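Flagellar protein FliL (Vibrio alginolyticus, PDB 6AHP) assists flagellar motor function, probably through a stomatin-like periplasmic core. Local coordinates at residues Tyr9-Gln14 against Lys32-Val37. Residues are numbered along the deposited sequence; the frame is centred on the assembly and turned at random.
Sequences YVNLPQ and KAQLMV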
ATOM      1  N   TYR A   9       9.669 -16.582  -9.136  1.00 26.02           N
ATOM      2  CA  TYR A   9       9.860 -15.516  -8.160  1.00 21.86           C
ATOM      3  C   TYR A   9       9.677 -14.181  -8.859  1.00 24.80           C
ATOM      4  O   TYR A   9      10.255 -13.939  -9.924  1.00 27.50           O
ATOM      5  CB  TYR A   9      11.264 -15.592  -7.491  1.00 25.61           C
ATOM      6  CG  TYR A   9      11.447 -16.919  -6.810  1.00 24.48           C
ATOM      7  CD1 TYR A   9      10.893 -17.157  -5.568  1.00 20.52           C
ATOM      8  CD2 TYR A   9      12.103 -17.950  -7.444  1.00 22.45           C
ATOM      9  CE1 TYR A   9      11.003 -18.398  -4.971  1.00 24.20           C
ATOM     10  CE2 TYR A   9      12.233 -19.185  -6.851  1.00 22.49           C
ATOM     11  CZ  TYR A   9      11.672 -19.412  -5.637  1.00 24.14           C
ATOM     12  OH  TYR A   9      11.797 -20.651  -5.063  1.00 24.93           O
ATOM     13  N   VAL A  10       8.860 -13.332  -8.265  1.00 23.65           N
ATOM     14  CA  VAL A  10       8.579 -12.004  -8.770  1.00 21.56           C
ATOM     15  C   VAL A  10       9.287 -11.050  -7.833  1.00 24.26           C
ATOM     16  O   VAL A  10       8.919 -10.936  -6.654  1.00 23.97           O
ATOM     17  CB  VAL A  10       7.068 -11.717  -8.818  1.00 26.68           C
ATOM     18  CG1 VAL A  10       6.821 -10.220  -9.043  1.00 31.91           C
ATOM     19  CG2 VAL A  10       6.384 -12.562  -9.887  1.00 24.38           C
ATOM     20  N   ASN A  11      10.303 -10.380  -8.351  1.00 30.99           N
ATOM     21  CA  ASN A  11      11.095  -9.470  -7.542  1.00 32.87           C
ATOM     22  C   ASN A  11      10.337  -8.178  -7.304  1.00 35.68           C
ATOM     23  O   ASN A  11       9.798  -7.587  -8.239  1.00 34.01           O
ATOM     24  CB  ASN A  11      12.420  -9.152  -8.221  1.00 32.60           C
ATOM     25  CG  ASN A  11      13.291  -8.271  -7.360  1.00 41.37           C
ATOM     26  OD1 ASN A  11      13.494  -8.551  -6.176  1.00 40.80           O
ATOM     27  ND2 ASN A  11      13.781  -7.177  -7.936  1.00 46.09           N
ATOM     28  N   LEU A  12      10.313  -7.738  -6.055  1.00 38.93           N
ATOM     29  CA  LEU A  12       9.785  -6.429  -5.706  1.00 36.51           C
ATOM     30  C   LEU A  12      10.987  -5.518  -5.512  1.00 39.57           C
ATOM     31  O   LEU A  12      11.587  -5.512  -4.423  1.00 39.87           O
ATOM     32  CB  LEU A  12       8.942  -6.502  -4.432  1.00 35.36           C
ATOM     33  CG  LEU A  12       7.589  -7.193  -4.572  1.00 37.34           C
ATOM     34  CD1 LEU A  12       6.812  -6.969  -3.327  1.00 32.01           C
ATOM     35  CD2 LEU A  12       6.803  -6.640  -5.767  1.00 36.82           C
ATOM     36  N   PRO A  13      11.388  -4.749  -6.525  1.00 40.73           N
ATOM     37  CA  PRO A  13      12.737  -4.148  -6.500  1.00 45.07           C
ATOM     38  C   PRO A  13      12.963  -3.140  -5.382  1.00 44.68           C
ATOM     39  O   PRO A  13      14.072  -3.080  -4.839  1.00 46.59           O
ATOM     40  CB  PRO A  13      12.849  -3.491  -7.885  1.00 44.80           C
ATOM     41  CG  PRO A  13      11.762  -4.141  -8.728  1.00 46.85           C
ATOM     42  CD  PRO A  13      10.664  -4.471  -7.780  1.00 37.76           C
ATOM     43  N   GLN A  14      11.953  -2.361  -5.004  1.00 48.18           N
ATOM     44  CA  GLN A  14      12.134  -1.296  -4.023  1.00 47.78           C
ATOM     45  C   GLN A  14      11.937  -1.833  -2.609  1.00 48.15           C
ATOM     46  O   GLN A  14      10.850  -2.321  -2.267  1.00 47.87           O
ATOM     47  CB  GLN A  14      11.165  -0.148  -4.297  1.00 50.48           C
ATOM     48  CG  GLN A  14      11.230   0.982  -3.271  1.00 57.31           C
ATOM     49  CD  GLN A  14      12.438   1.887  -3.464  1.00 64.05           C
ATOM     50  OE1 GLN A  14      13.588   1.475  -3.259  1.00 65.72           O
ATOM     51  NE2 GLN A  14      12.184   3.126  -3.867  1.00 64.77           N
ATOM     52  N   LYS A  32      13.543  -6.009   2.426  1.00 43.96           N
ATOM     53  CA  LYS A  32      13.555  -6.332   1.003  1.00 42.80           C
ATOM     54  C   LYS A  32      12.771  -7.625   0.802  1.00 35.42           C
ATOM     55  O   LYS A  32      12.921  -8.574   1.580  1.00 34.05           O
ATOM     56  CB  LYS A  32      14.994  -6.489   0.487  1.00 40.82           C
ATOM     57  CG  LYS A  32      15.119  -6.881  -0.974  1.00 41.04           C
ATOM     58  CD  LYS A  32      14.761  -5.748  -1.910  1.00 34.56           C
ATOM     59  CE  LYS A  32      15.016  -6.160  -3.348  1.00 42.52           C
ATOM     60  NZ  LYS A  32      14.368  -7.485  -3.671  1.00 40.67           N
ATOM     61  N   ALA A  33      11.923  -7.655  -0.227  1.00 36.71           N
ATOM     62  CA  ALA A  33      10.949  -8.733  -0.371  1.00 35.53           C
ATOM     63  C   ALA A  33      10.817  -9.181  -1.822  1.00 32.51           C
ATOM     64  O   ALA A  33      11.080  -8.426  -2.762  1.00 29.21           O
ATOM     65  CB  ALA A  33       9.566  -8.306   0.148  1.00 32.22           C
ATOM     66  N   GLN A  34      10.368 -10.426  -1.985  1.00 28.53           N
ATOM     67  CA  GLN A  34      10.001 -10.980  -3.281  1.00 28.82           C
ATOM     68  C   GLN A  34       8.770 -11.854  -3.090  1.00 24.17           C
ATOM     69  O   GLN A  34       8.438 -12.251  -1.968  1.00 25.56           O
ATOM     70  CB  GLN A  34      11.145 -11.810  -3.919  1.00 29.48           C
ATOM     71  CG  GLN A  34      12.413 -11.017  -4.257  1.00 28.60           C
ATOM     72  CD  GLN A  34      13.372 -11.762  -5.184  1.00 33.68           C
ATOM     73  OE1 GLN A  34      12.966 -12.426  -6.148  1.00 30.18           O
ATOM     74  NE2 GLN A  34      14.663 -11.644  -4.900  1.00 35.14           N
ATOM     75  N   LEU A  35       8.110 -12.182  -4.196  1.00 24.18           N
ATOM     76  CA  LEU A  35       6.924 -13.026  -4.174  1.00 25.44           C
ATOM     77  C   LEU A  35       7.246 -14.389  -4.777  1.00 24.50           C
ATOM     78  O   LEU A  35       7.817 -14.470  -5.871  1.00 24.81           O
ATOM     79  CB  LEU A  35       5.762 -12.377  -4.944  1.00 22.94           C
ATOM     80  CG  LEU A  35       5.527 -10.904  -4.567  1.00 23.72           C
ATOM     81  CD1 LEU A  35       4.650 -10.233  -5.601  1.00 21.62           C
ATOM     82  CD2 LEU A  35       4.935 -10.797  -3.119  1.00 23.81           C
ATOM     83  N   MET A  36       6.850 -15.446  -4.077  1.00 21.36           N
ATOM     84  CA  MET A  36       6.896 -16.797  -4.610  1.00 23.87           C
ATOM     85  C   MET A  36       5.528 -17.142  -5.194  1.00 21.62           C
ATOM     86  O   MET A  36       4.507 -16.994  -4.518  1.00 23.78           O
ATOM     87  CB  MET A  36       7.277 -17.784  -3.514  1.00 21.54           C
ATOM     88  CG  MET A  36       7.497 -19.211  -3.976  1.00 25.07           C
ATOM     89  SD  MET A  36       8.130 -20.113  -2.527  1.00 35.04           S
ATOM     90  CE  MET A  36       6.844 -21.339  -2.365  1.00 36.26           C
ATOM     91  N   VAL A  37       5.509 -17.548  -6.463  1.00 19.62           N
ATOM     92  CA  VAL A  37       4.269 -17.872  -7.151  1.00 26.44           C
ATOM     93  C   VAL A  37       4.467 -19.216  -7.844  1.00 27.30           C
ATOM     94  O   VAL A  37       5.595 -19.665  -8.065  1.00 27.29           O
ATOM     95  CB  VAL A  37       3.860 -16.793  -8.195  1.00 21.29           C
ATOM     96  CG1 VAL A  37       3.893 -15.339  -7.588  1.00 21.97           C
ATOM     97  CG2 VAL A  37       4.779 -16.873  -9.405  1.00 23.35           C
TER
HETATM   98  O   HOH W   1      11.338  -5.426  -1.723  1.00 40.03           O
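Val10 and Leu35 form an antiparallel hydrogen-bonded pair, with Val10 N to Leu35 O at 2.8 Å and Leu35 N to Val10 O at 2.9 Å, both nearly straight at the hydrogen, while the strand axes run at 159° to each other. Nearer Pro13, the bond from Leu12 N to Ala33 O is weak. A water links the two strands there, lying 2.7 Å from both Leu12 O and Ala33 N and accepting from the latter.

On the face that carries Tyr9, Asn11, Gln34 and Met36, polar groups gather beside the water-bridged end. Asn11 OD1 takes the ammonium of Lys32 on a lone pair in its amide plane, the OD1 to NZ distance being 2.9 Å. Lys32 gets there by bending at chi2 (72°) and again at chi4, which turns its end toward the partner strand, crossing the Asn11 side chain at about a right angle; NZ makes a second, weak bond to Leu12 O. The Gln34 side chain crosses that of Asn11 with the amide planes 78° apart, its CG lying 3.3 Å from Asn11 OD1. Farther along, Tyr9 and Met36 run side by side, Tyr9 CE1 on Met36 CG at 3.7 Å; the sulfur stands obliquely to the ring, a Met-aromatic contact.

The other face is apolar: Leu35 CD1 meets both Val10 CG1, at 4.1 Å, and Leu12 CD2. This face lies against helices 40-48 and 50-62, with Val10 and Val37 on Glu43 and Ala46, Leu12 on Leu57 and Leu35 on Ile53. The contact belongs to the beta hairpin of strands 7-21 and 26-38, and strand 101-109 completes the antiparallel sheet by bonding the far edge of 32-37, including Gln34 with Leu103.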